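Long-range contacts in putative invasin (PDB 5N40), which probably serves as a surface adhesin of the invasin family, carrying a C-type lectin-like adhesion domain on a rod of immunoglobulin-like domains: residues F50-G55 / G79-S84; L14-V19 / A97-I102; S26-V31 / T71-T76; T32-D37 / S65-A70; P139-T144 / A202-G207. The protein carries 1 engineered substitution. All blocks are in the same frame, centred on the assembly; numbering follows the deposited sequence. Where two conformers were deposited one is given.

Contact 1 (F50-G55 / G79-S84); sequences FTSTLG and GTASLS
Leu83 and Ser52 face each other as a non-hydrogen-bonded pair of antiparallel strands, and on their side of the sheet the contact is compact. Leu83 CD2 closes on Ser52 CB at 3.5 Å, and Ala81 CB comes equally near, 3.5 Å, to Ser52 OG. Serine suits this place because it is slim enough to fit beside the leucine branch and can still satisfy its polar atom: turned anti to the backbone N (chi1 -179°), OG donates to Leu54 O at 2.7 Å, in the carbonyl plane and on a lone pair. Leu54 prolongs the apolar row, its CB 4.0 Å from Ala81 CB and its CD1 3.6 Å from Gly79 C, where the glycine has no side chain to keep the methyl off. This face looks into an immunoglobulin-like beta sandwich, in which the two strands correspond to C and F; Phe50 and Leu83 reach across the core to Val31 of strand 28-34. On the opposite face the character changes to hydroxyls and water. Past Ser52 the regular ladder gives way, and Thr53 OG1 takes the place of a backbone acceptor, receiving Ser82 N at 3.0 Å in a fairly straight bond (163°). Water 2 spans Thr53 OG1 and Thr80 O. Nearer the paired strands, water 1 donates to Ser82 O at 2.6 Å.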
# COMPACT_ATOMS: atom_id res chain seq x y z
N PHE A 50 26.23 14.30 33.22
CA PHE A 50 26.12 14.35 31.77
C PHE A 50 24.66 14.36 31.36
O PHE A 50 23.79 13.85 32.07
CB PHE A 50 26.79 13.13 31.11
CG PHE A 50 28.27 12.99 31.41
CD1 PHE A 50 29.08 14.09 31.60
CD2 PHE A 50 28.85 11.73 31.49
CE1 PHE A 50 30.44 13.94 31.87
CE2 PHE A 50 30.19 11.57 31.77
CZ PHE A 50 30.99 12.67 31.96
N THR A 51 24.39 14.96 30.21
CA THR A 51 23.08 14.85 29.57
C THR A 51 23.28 14.40 28.13
O THR A 51 24.33 14.62 27.53
CB THR A 51 22.29 16.16 29.61
OG1 THR A 51 22.90 17.12 28.74
CG2 THR A 51 22.26 16.71 31.03
N SER A 52 22.24 13.78 27.58
CA SER A 52 22.25 13.34 26.19
C SER A 52 20.86 13.53 25.60
O SER A 52 19.86 13.26 26.27
CB SER A 52 22.65 11.87 26.05
OG SER A 52 22.67 11.49 24.68
N THR A 53 20.80 13.96 24.33
CA THR A 53 19.51 14.17 23.68
C THR A 53 18.84 12.86 23.28
O THR A 53 17.62 12.84 23.07
CB THR A 53 19.68 15.05 22.44
OG1 THR A 53 20.62 14.47 21.53
CG2 THR A 53 20.15 16.45 22.84
N LEU A 54 19.60 11.77 23.20
CA LEU A 54 19.08 10.46 22.87
C LEU A 54 19.66 9.43 23.83
O LEU A 54 20.79 9.57 24.31
CB LEU A 54 19.44 10.07 21.42
CG LEU A 54 18.89 10.94 20.29
CD1 LEU A 54 19.53 10.51 18.96
CD2 LEU A 54 17.37 10.86 20.24
N GLY A 55 18.87 8.40 24.12
CA GLY A 55 19.32 7.33 24.98
C GLY A 55 19.27 7.73 26.45
O GLY A 55 18.72 8.76 26.84
N GLY A 79 19.21 9.31 15.27
CA GLY A 79 19.55 10.72 15.21
C GLY A 79 20.98 10.92 15.65
O GLY A 79 21.80 10.00 15.59
N THR A 80 21.27 12.14 16.11
CA THR A 80 22.57 12.47 16.68
C THR A 80 22.38 12.80 18.15
O THR A 80 21.64 13.74 18.49
CB THR A 80 23.21 13.65 15.94
OG1 THR A 80 23.30 13.34 14.54
CG2 THR A 80 24.60 13.93 16.50
N ALA A 81 23.03 12.04 19.02
CA ALA A 81 23.01 12.32 20.45
C ALA A 81 24.03 13.41 20.75
O ALA A 81 25.23 13.21 20.55
CB ALA A 81 23.33 11.07 21.27
N SER A 82 23.55 14.57 21.20
CA SER A 82 24.43 15.64 21.65
C SER A 82 24.60 15.52 23.16
O SER A 82 23.61 15.44 23.89
CB SER A 82 23.86 17.01 21.29
OG SER A 82 23.81 17.16 19.88
N LEU A 83 25.85 15.53 23.61
CA LEU A 83 26.20 15.31 25.00
C LEU A 83 26.64 16.63 25.62
O LEU A 83 27.43 17.36 25.03
CB LEU A 83 27.33 14.29 25.11
CG LEU A 83 27.07 12.93 24.46
CD1 LEU A 83 28.37 12.14 24.33
CD2 LEU A 83 26.07 12.16 25.27
N SER A 84 26.14 16.91 26.82
CA SER A 84 26.57 18.09 27.58
C SER A 84 27.01 17.67 28.97
O SER A 84 26.72 16.55 29.43
CB SER A 84 25.46 19.14 27.68
OG SER A 84 24.42 18.70 28.54
O HOH W 1 22.69 17.15 25.68
O HOH W 2 19.01 14.84 19.31

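Contact 2 (L14-V19 / A97-I102); sequences LVAAPV and ATINVI
Val19 O accepts the N-H of Asn100 at 2.8 Å with the donor tilted 31° from the carbonyl plane, the one backbone hydrogen bond by which segment 14-19 joins segment 97-102. The two strands run parallel, as the first and last strands of an immunoglobulin-like sandwich do, and the first changes sheets at the cis peptide before Pro18: Val15 and Ala17 bond to strand 28-34, whereas Val19 turns to strand 90-102. Such a proline-marked switch recalls the A/A' kink of immunoglobulin variable domains. Between Val15 and Val19 the first segment bows away from the second, and the side chains of Ala16 and Ile99 meet across the gap. Ala97 CB points at the other segment and lies 3.4 Å from Leu14 O. Ala16 CB likewise meets Ile99 CG1 at 3.6 Å and touches Ile99 CD1 as well. Branching at CB lets the isoleucine serve both halves of the kink: CG1, beside its backbone N (chi1 -58°), goes to Ala16, while CG2 packs against Val19 O at 3.6 Å. Asn100 suits the more open side, its amide ND2 bonding Asn20 OD1. The exposed Val19 rests CG1 3.9 Å from Thr98 O.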
# COMPACT_ATOMS: atom_id res chain seq x y z
N LEU A 14 35.41 16.37 26.35
CA LEU A 14 34.33 15.40 26.50
C LEU A 14 34.34 14.53 25.24
O LEU A 14 34.24 15.05 24.13
CB LEU A 14 32.98 16.09 26.67
CG LEU A 14 31.79 15.19 27.04
CD1 LEU A 14 31.93 14.65 28.46
CD2 LEU A 14 30.47 15.93 26.86
N VAL A 15 34.47 13.22 25.43
CA VAL A 15 34.54 12.29 24.31
C VAL A 15 33.64 11.11 24.58
O VAL A 15 33.22 10.85 25.71
CB VAL A 15 35.99 11.82 24.06
CG1 VAL A 15 36.93 13.02 23.95
CG2 VAL A 15 36.46 10.87 25.15
N ALA A 16 33.32 10.38 23.51
CA ALA A 16 32.51 9.18 23.59
C ALA A 16 33.16 8.09 22.75
O ALA A 16 33.77 8.38 21.72
CB ALA A 16 31.08 9.42 23.11
N ALA A 17 33.03 6.86 23.21
CA ALA A 17 33.61 5.71 22.53
C ALA A 17 32.71 4.49 22.68
O ALA A 17 32.53 3.99 23.80
CB ALA A 17 35.01 5.41 23.09
N PRO A 18 32.14 3.97 21.58
CA PRO A 18 32.26 4.44 20.20
C PRO A 18 31.37 5.67 19.91
O PRO A 18 30.53 6.04 20.72
CB PRO A 18 31.81 3.23 19.38
CG PRO A 18 30.87 2.51 20.26
CD PRO A 18 31.36 2.72 21.66
N VAL A 19 31.56 6.28 18.74
CA VAL A 19 30.75 7.42 18.34
C VAL A 19 29.62 7.01 17.40
O VAL A 19 28.93 7.88 16.86
CB VAL A 19 31.60 8.54 17.72
CG1 VAL A 19 32.60 9.07 18.74
CG2 VAL A 19 32.29 8.07 16.46
N ALA A 97 30.51 16.46 22.70
CA ALA A 97 30.70 15.23 21.96
C ALA A 97 29.38 14.81 21.34
O ALA A 97 28.30 15.19 21.82
CB ALA A 97 31.24 14.12 22.87
N THR A 98 29.46 14.05 20.26
CA THR A 98 28.26 13.52 19.63
C THR A 98 28.43 12.03 19.38
O THR A 98 29.55 11.51 19.28
CB THR A 98 27.95 14.21 18.30
OG1 THR A 98 29.02 13.95 17.37
CG2 THR A 98 27.78 15.71 18.50
N ILE A 99 27.29 11.35 19.31
CA ILE A 99 27.22 9.94 18.96
C ILE A 99 26.15 9.79 17.89
O ILE A 99 25.02 10.25 18.08
CB ILE A 99 26.90 9.06 20.18
CG1 ILE A 99 27.94 9.27 21.28
CG2 ILE A 99 26.83 7.59 19.78
CD1 ILE A 99 27.55 8.69 22.60
N ASN A 100 26.51 9.19 16.77
CA ASN A 100 25.52 8.85 15.75
C ASN A 100 24.74 7.64 16.22
O ASN A 100 25.32 6.58 16.47
CB ASN A 100 26.19 8.57 14.41
CG ASN A 100 26.86 9.79 13.83
OD1 ASN A 100 26.34 10.90 13.91
ND2 ASN A 100 28.03 9.58 13.24
N VAL A 101 23.43 7.80 16.37
CA VAL A 101 22.53 6.71 16.71
C VAL A 101 21.88 6.29 15.40
O VAL A 101 20.94 6.94 14.92
CB VAL A 101 21.51 7.13 17.77
CG1 VAL A 101 20.75 5.91 18.27
CG2 VAL A 101 22.20 7.85 18.93
N ILE A 102 22.41 5.22 14.81
CA ILE A 102 22.05 4.84 13.45
C ILE A 102 20.91 3.83 13.50
O ILE A 102 20.59 3.30 14.57
CB ILE A 102 23.27 4.29 12.69
CG1 ILE A 102 23.72 2.93 13.25
CG2 ILE A 102 24.41 5.30 12.73
CD1 ILE A 102 24.84 2.29 12.44

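Contact 3 (S26-V31 / T71-T76); sequences SDTSVV and TLTAGT
Asp27 O receives the N-H of Ala74 at 2.8 Å, almost linearly (172°) and nearly head-on to the carbonyl, with the CA-H of Thr73 closing on the same oxygen. This bond continues the ladder beyond the regular strands. Ala74 CB lies 3.7 Å from Asp27 O, and the small residue suits its buried place against Ile21. Within the strands Ser29 and Leu72 form a hydrogen-bonded antiparallel pair: Ser29 N meets Leu72 O at 2.9 Å and Leu72 N returns to Ser29 O at 2.8 Å. These are neighbouring strands of an immunoglobulin-like sandwich, in the positions of B and E, and they separate two kinds of side chain. Outward stand Thr28, Thr71 and Thr73, beta-branched residues that favour extended backbone, on the more exposed face. Thr28 and Thr73 lie alongside each other, with Thr28 CG2 3.6 Å from Thr73 OG1. Thr71 places CG2 anti to its backbone N, OG1 being at chi1 -64°, and that methyl covers Thr28 CB at 3.8 Å. Inward, Leu72 meets Ile99 and Ser52 across the core and Leu57 of the adjacent strand, and Val31 CG2 stands 4.5 Å from Leu72 CB. Ser29 is buried among them, but its OG bonds Pro18 O; Asp27 OD2, at the end of the strand, is held by Glu22 N. Backbone bonds therefore fix the register, threonine methyls pack over the outer face, and the buried Ser29 hydroxyl is paired with a main-chain oxygen, so that its burial should cost little.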
# COMPACT_ATOMS: atom_id res chain seq x y z
N SER A 26 19.96 -1.13 23.36
CA SER A 26 20.95 -1.92 24.08
C SER A 26 22.40 -1.57 23.78
O SER A 26 23.24 -1.81 24.65
CB SER A 26 20.74 -3.42 23.80
OG SER A 26 20.90 -3.70 22.42
N ASP A 27 22.73 -1.03 22.61
CA ASP A 27 24.12 -0.66 22.33
C ASP A 27 24.58 0.41 23.32
O ASP A 27 23.80 1.26 23.74
CB ASP A 27 24.27 -0.11 20.91
CG ASP A 27 24.41 -1.20 19.85
OD1 ASP A 27 24.23 -2.39 20.18
OD2 ASP A 27 24.69 -0.85 18.69
N THR A 28 25.86 0.38 23.68
CA THR A 28 26.39 1.28 24.70
C THR A 28 27.61 2.03 24.18
O THR A 28 28.29 1.60 23.24
CB THR A 28 26.75 0.53 25.99
OG1 THR A 28 27.72 -0.49 25.71
CG2 THR A 28 25.50 -0.11 26.60
N SER A 29 27.88 3.16 24.83
CA SER A 29 29.06 3.97 24.60
C SER A 29 29.52 4.58 25.92
O SER A 29 28.70 4.90 26.78
CB SER A 29 28.80 5.09 23.58
OG SER A 29 29.96 5.88 23.39
N VAL A 30 30.83 4.73 26.08
CA VAL A 30 31.40 5.31 27.29
C VAL A 30 31.69 6.78 27.02
O VAL A 30 32.39 7.12 26.06
CB VAL A 30 32.67 4.56 27.74
CG1 VAL A 30 33.37 5.31 28.87
CG2 VAL A 30 32.30 3.15 28.19
N VAL A 31 31.14 7.64 27.87
CA VAL A 31 31.38 9.08 27.80
C VAL A 31 32.42 9.42 28.86
O VAL A 31 32.26 9.06 30.03
CB VAL A 31 30.08 9.86 28.03
CG1 VAL A 31 30.32 11.36 27.94
CG2 VAL A 31 29.01 9.42 27.05
N THR A 71 28.13 5.41 31.25
CA THR A 71 27.73 4.60 30.11
C THR A 71 26.42 5.14 29.56
O THR A 71 25.43 5.27 30.30
CB THR A 71 27.58 3.13 30.51
OG1 THR A 71 28.85 2.61 30.92
CG2 THR A 71 27.05 2.29 29.34
N LEU A 72 26.41 5.46 28.27
CA LEU A 72 25.19 5.77 27.55
C LEU A 72 24.66 4.49 26.91
O LEU A 72 25.43 3.73 26.32
CB LEU A 72 25.44 6.82 26.47
CG LEU A 72 24.20 7.19 25.66
CD1 LEU A 72 23.59 8.45 26.20
CD2 LEU A 72 24.52 7.35 24.19
N THR A 73 23.36 4.28 27.01
CA THR A 73 22.69 3.18 26.34
C THR A 73 21.74 3.77 25.30
O THR A 73 20.97 4.68 25.61
CB THR A 73 21.93 2.29 27.33
OG1 THR A 73 22.87 1.71 28.25
CG2 THR A 73 21.18 1.18 26.61
N ALA A 74 21.80 3.25 24.08
CA ALA A 74 20.93 3.73 23.02
C ALA A 74 19.47 3.59 23.43
O ALA A 74 19.09 2.68 24.18
CB ALA A 74 21.18 2.96 21.73
N GLY A 75 18.65 4.52 22.96
CA GLY A 75 17.22 4.31 22.89
C GLY A 75 16.84 3.63 21.60
O GLY A 75 17.64 2.92 20.99
N THR A 76 15.61 3.88 21.15
CA THR A 76 15.13 3.31 19.90
C THR A 76 14.87 4.37 18.83
O THR A 76 14.30 4.05 17.78
CB THR A 76 13.86 2.50 20.16
OG1 THR A 76 12.98 3.25 21.00
CG2 THR A 76 14.22 1.19 20.85

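Contact 4 (T32-D37 / S65-A70); sequences TLTLRD and SGLYTA
Tyr68 and Leu33 make a hydrogen-bonded antiparallel pair, Leu33 N to Tyr68 O and Tyr68 N back to Leu33 O, both at 2.8 Å. From CB, on the same face as Leu33, the tyrosine sends CG to the position beside its backbone N (chi1 -56°), and the ring then lies along the leucine. CD1 meets Leu33 CD2 at 4.1 Å, while Leu33 O approaches the ring edge. One atom further, CE1 reaches Leu35 CB at 3.9 Å. At the tip OH leaves both segments and bonds Val43 O and Gln46 N. Tyrosine suits this path because its flat, apolar ring crosses the edge of the core and its buried hydroxyl is satisfied by main-chain partners. The strands are B and E of the immunoglobulin-like sandwich, met here at the C-terminal end of the first and the N-terminal end of the second, and on the outer face Thr32, Thr34, Leu67 and Thr69 line up. Thr69 CG2 packs 3.4 Å from Thr32 OG1, and Leu67 CD1 lies against Thr34 OG1 at 3.7 Å. Beyond the strands Leu35 N still bonds Gly66 O, and Arg36 closes the end. Bent at chi2 (-72°), the arginine folds back so that NH1 and NH2 both grip the one atom Ser65 O, NH1 at 2.9 Å from it, and NH1 also donates to Leu35 O. Thr34 CG2 covers one guanidinium face, 3.2 Å above its plane. Gly66 suits its positive phi (63°) and brings no side chain against the guanidinium edge.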
# COMPACT_ATOMS: atom_id res chain seq x y z
N THR A 32 33.49 10.09 28.44
CA THR A 32 34.60 10.42 29.32
C THR A 32 34.81 11.93 29.32
O THR A 32 35.06 12.53 28.27
CB THR A 32 35.88 9.71 28.89
OG1 THR A 32 35.70 8.29 28.98
CG2 THR A 32 37.07 10.10 29.78
N LEU A 33 34.69 12.52 30.50
CA LEU A 33 35.13 13.89 30.73
C LEU A 33 36.54 13.86 31.29
O LEU A 33 36.80 13.16 32.27
CB LEU A 33 34.21 14.61 31.71
CG LEU A 33 34.68 15.97 32.20
CD1 LEU A 33 34.60 17.02 31.09
CD2 LEU A 33 33.87 16.41 33.42
N THR A 34 37.43 14.63 30.68
CA THR A 34 38.76 14.91 31.22
C THR A 34 38.71 16.35 31.72
O THR A 34 38.73 17.28 30.92
CB THR A 34 39.84 14.69 30.17
OG1 THR A 34 39.75 13.34 29.70
CG2 THR A 34 41.25 14.94 30.76
N LEU A 35 38.60 16.52 33.03
CA LEU A 35 38.36 17.82 33.64
C LEU A 35 39.69 18.46 34.02
O LEU A 35 40.44 17.89 34.82
CB LEU A 35 37.44 17.68 34.85
CG LEU A 35 36.93 18.99 35.47
CD1 LEU A 35 36.12 19.79 34.46
CD2 LEU A 35 36.10 18.71 36.71
N ARG A 36 39.97 19.62 33.44
CA ARG A 36 41.27 20.26 33.58
C ARG A 36 41.09 21.73 33.90
O ARG A 36 40.10 22.35 33.47
CB ARG A 36 42.11 20.10 32.30
CG ARG A 36 42.45 18.65 31.97
CD ARG A 36 43.50 18.10 32.93
NE ARG A 36 43.90 16.72 32.67
CZ ARG A 36 43.31 15.64 33.20
NH1 ARG A 36 42.27 15.77 34.02
NH2 ARG A 36 43.76 14.43 32.90
N ASP A 37 42.03 22.29 34.66
CA ASP A 37 42.00 23.71 34.96
C ASP A 37 42.80 24.47 33.91
O ASP A 37 43.28 23.91 32.92
CB ASP A 37 42.48 23.97 36.39
CG ASP A 37 43.98 23.69 36.61
OD1 ASP A 37 44.74 23.58 35.63
OD2 ASP A 37 44.39 23.57 37.78
N SER A 65 43.17 10.82 37.81
CA SER A 65 43.62 11.92 36.96
C SER A 65 42.45 12.75 36.43
O SER A 65 42.46 13.21 35.28
CB SER A 65 44.48 11.40 35.81
OG SER A 65 45.69 10.85 36.30
N GLY A 66 41.44 12.96 37.27
CA GLY A 66 40.35 13.85 36.91
C GLY A 66 39.54 13.40 35.71
O GLY A 66 39.07 14.24 34.93
N LEU A 67 39.38 12.10 35.54
CA LEU A 67 38.52 11.55 34.50
C LEU A 67 37.19 11.13 35.12
O LEU A 67 37.16 10.55 36.21
CB LEU A 67 39.18 10.35 33.82
CG LEU A 67 39.99 10.62 32.55
CD1 LEU A 67 41.02 11.72 32.75
CD2 LEU A 67 40.67 9.34 32.11
N TYR A 68 36.10 11.44 34.43
CA TYR A 68 34.76 11.11 34.90
C TYR A 68 34.01 10.43 33.76
O TYR A 68 33.95 10.97 32.65
CB TYR A 68 34.01 12.36 35.36
CG TYR A 68 34.73 13.15 36.43
CD1 TYR A 68 35.82 13.96 36.11
CD2 TYR A 68 34.31 13.10 37.75
CE1 TYR A 68 36.48 14.69 37.09
CE2 TYR A 68 34.97 13.83 38.74
CZ TYR A 68 36.05 14.63 38.39
OH TYR A 68 36.71 15.36 39.36
N THR A 69 33.44 9.26 34.04
CA THR A 69 32.84 8.45 32.99
C THR A 69 31.41 8.04 33.34
O THR A 69 31.02 7.98 34.50
CB THR A 69 33.67 7.19 32.72
OG1 THR A 69 33.76 6.41 33.92
CG2 THR A 69 35.06 7.58 32.27
N ALA A 70 30.64 7.77 32.29
CA ALA A 70 29.32 7.17 32.41
C ALA A 70 29.04 6.37 31.14
O ALA A 70 29.65 6.60 30.09
CB ALA A 70 28.23 8.22 32.63

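Contact 5 (P139-T144 / A202-G207). Engineered in segment 202-207: Ala203 (natural residue Lys).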
# COMPACT_ATOMS: atom_id res chain seq x y z
N PRO A 139 10.61 -1.37 18.29
CA PRO A 139 9.70 -0.22 18.26
C PRO A 139 10.38 1.02 17.69
O PRO A 139 11.60 1.16 17.69
CB PRO A 139 9.34 -0.02 19.74
CG PRO A 139 10.52 -0.52 20.48
CD PRO A 139 11.13 -1.63 19.65
N ASN A 140 9.53 1.92 17.19
CA ASN A 140 9.95 3.25 16.74
C ASN A 140 10.85 3.20 15.51
O ASN A 140 11.66 4.10 15.28
CB ASN A 140 10.62 4.02 17.88
CG ASN A 140 9.67 4.26 19.04
OD1 ASN A 140 8.54 4.71 18.85
ND2 ASN A 140 10.12 3.95 20.25
N VAL A 141 10.68 2.17 14.68
CA VAL A 141 11.42 2.04 13.43
C VAL A 141 10.67 2.80 12.34
O VAL A 141 9.51 2.51 12.04
CB VAL A 141 11.58 0.56 13.04
CG1 VAL A 141 12.18 0.44 11.64
CG2 VAL A 141 12.46 -0.18 14.07
N LYS A 142 11.35 3.77 11.73
CA LYS A 142 10.75 4.57 10.67
C LYS A 142 10.54 3.73 9.41
O LYS A 142 11.43 2.98 9.00
CB LYS A 142 11.64 5.77 10.36
CG LYS A 142 11.69 6.81 11.48
CD LYS A 142 12.54 8.00 11.05
CE LYS A 142 12.56 9.10 12.11
NZ LYS A 142 13.43 10.25 11.71
N MET A 143 9.38 3.88 8.79
CA MET A 143 8.95 3.05 7.68
C MET A 143 8.48 3.91 6.52
O MET A 143 7.87 4.96 6.72
CB MET A 143 7.82 2.11 8.10
CG MET A 143 7.76 0.80 7.33
SD MET A 143 9.14 -0.32 7.66
CE MET A 143 8.97 -0.58 9.42
N THR A 144 8.76 3.45 5.29
CA THR A 144 8.19 4.04 4.08
C THR A 144 7.65 2.92 3.20
O THR A 144 7.95 1.74 3.41
CB THR A 144 9.21 4.86 3.29
OG1 THR A 144 10.23 3.99 2.79
CG2 THR A 144 9.83 5.96 4.14
N ALA A 202 7.77 -2.36 1.75
CA ALA A 202 8.02 -1.69 3.01
C ALA A 202 9.52 -1.61 3.24
O ALA A 202 10.21 -2.62 3.15
CB ALA A 202 7.34 -2.44 4.16
N ALA A 203 10.02 -0.40 3.52
CA ALA A 203 11.43 -0.18 3.80
C ALA A 203 11.60 0.49 5.16
O ALA A 203 11.05 1.56 5.41
CB ALA A 203 12.07 0.69 2.72
N ALA A 204 12.40 -0.14 6.02
CA ALA A 204 12.78 0.48 7.28
C ALA A 204 13.93 1.45 7.03
O ALA A 204 14.61 1.40 6.00
CB ALA A 204 13.19 -0.58 8.30
N GLU A 205 14.14 2.36 7.99
CA GLU A 205 15.21 3.35 7.83
C GLU A 205 16.58 2.70 7.72
O GLU A 205 17.51 3.32 7.20
CB GLU A 205 15.18 4.36 8.99
CG GLU A 205 15.09 3.75 10.37
CD GLU A 205 15.01 4.80 11.47
OE1 GLU A 205 15.61 5.89 11.30
OE2 GLU A 205 14.34 4.53 12.49
N SER A 206 16.72 1.45 8.15
CA SER A 206 17.98 0.73 8.01
C SER A 206 18.26 0.29 6.59
O SER A 206 19.39 -0.12 6.29
CB SER A 206 17.97 -0.50 8.90
OG SER A 206 16.89 -1.33 8.52
N GLY A 207 17.26 0.33 5.71
CA GLY A 207 17.37 -0.22 4.38
C GLY A 207 16.89 -1.64 4.26
O GLY A 207 16.86 -2.19 3.14
O HOH W 3 13.92 5.80 14.91
O HOH W 4 12.30 4.15 6.14
O HOH W 5 12.43 4.26 4.00
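Val141 CG1 and Ala204 CB touch at 3.6 Å at the buried centre, where the valine branch anti to its backbone N (chi1 172°) meets a side chain small enough to let the strands close. Met143 lies on the same face as Ala204; in the conformer described here, one of two, SD comes near Ala204 CB, a less certain contact. Behind this face, Val106 and Leu108 of strand 106-112 and Val127 of strand 123-131 supply the opposite sheet. The arrangement is that of an immunoglobulin-like sandwich, with strands 142-151 and 197-204 in the places of C and F. On the outer face Thr144 and the engineered Ala203 pair through two backbone bonds, Thr144 N to Ala203 O and Ala203 N to Thr144 O, each 3.0 Å. Thr144 OG1 stands 3.8 Å from Ala203 CB, and water 4 donates to Lys142 O as well as Ala203 O. Past Ala204 the chain enters a type I turn ending at Gly207, whose positive phi suits glycine. Glu205, first inner residue of that turn, reaches back across the ladder: OE2 accepts Lys142 N at 3.2 Å, very straight (175°) though from above the carboxylate plane. OE1 bonds Thr78 OG1. The Lys142 chain passes over the carboxylate, with CG 3.6 Å from Glu205 OE2, yet its NZ remains 4.9 Å from Glu205 OE1, so that any attraction acts at a distance. Water 3 lies within bonding distance of Glu205 OE2 and Asn140 O, though it has more acceptors near it than protons to give.

Contacts 1 to 4 all belong to the first immunoglobulin-like domain. Contacts 3 and 4 are successive parts of one pairing, strand 28-34 with 67-73, their centres about 19 Å apart; contact 1 joins strands 48-52 and 79-87 on the other side of the sandwich. Contact 2, whose segments lie farthest apart in sequence, encloses the other three along the chain and joins the two sides, its centre about 9 Å from those of contacts 1 and 3. Contact 5 follows in the next domain, with its centre about 21 Å from contact 3. A hydrogen bond from Asn140 to Thr76 links those two contacts across the domain boundary, consistent with a fairly rigid rod.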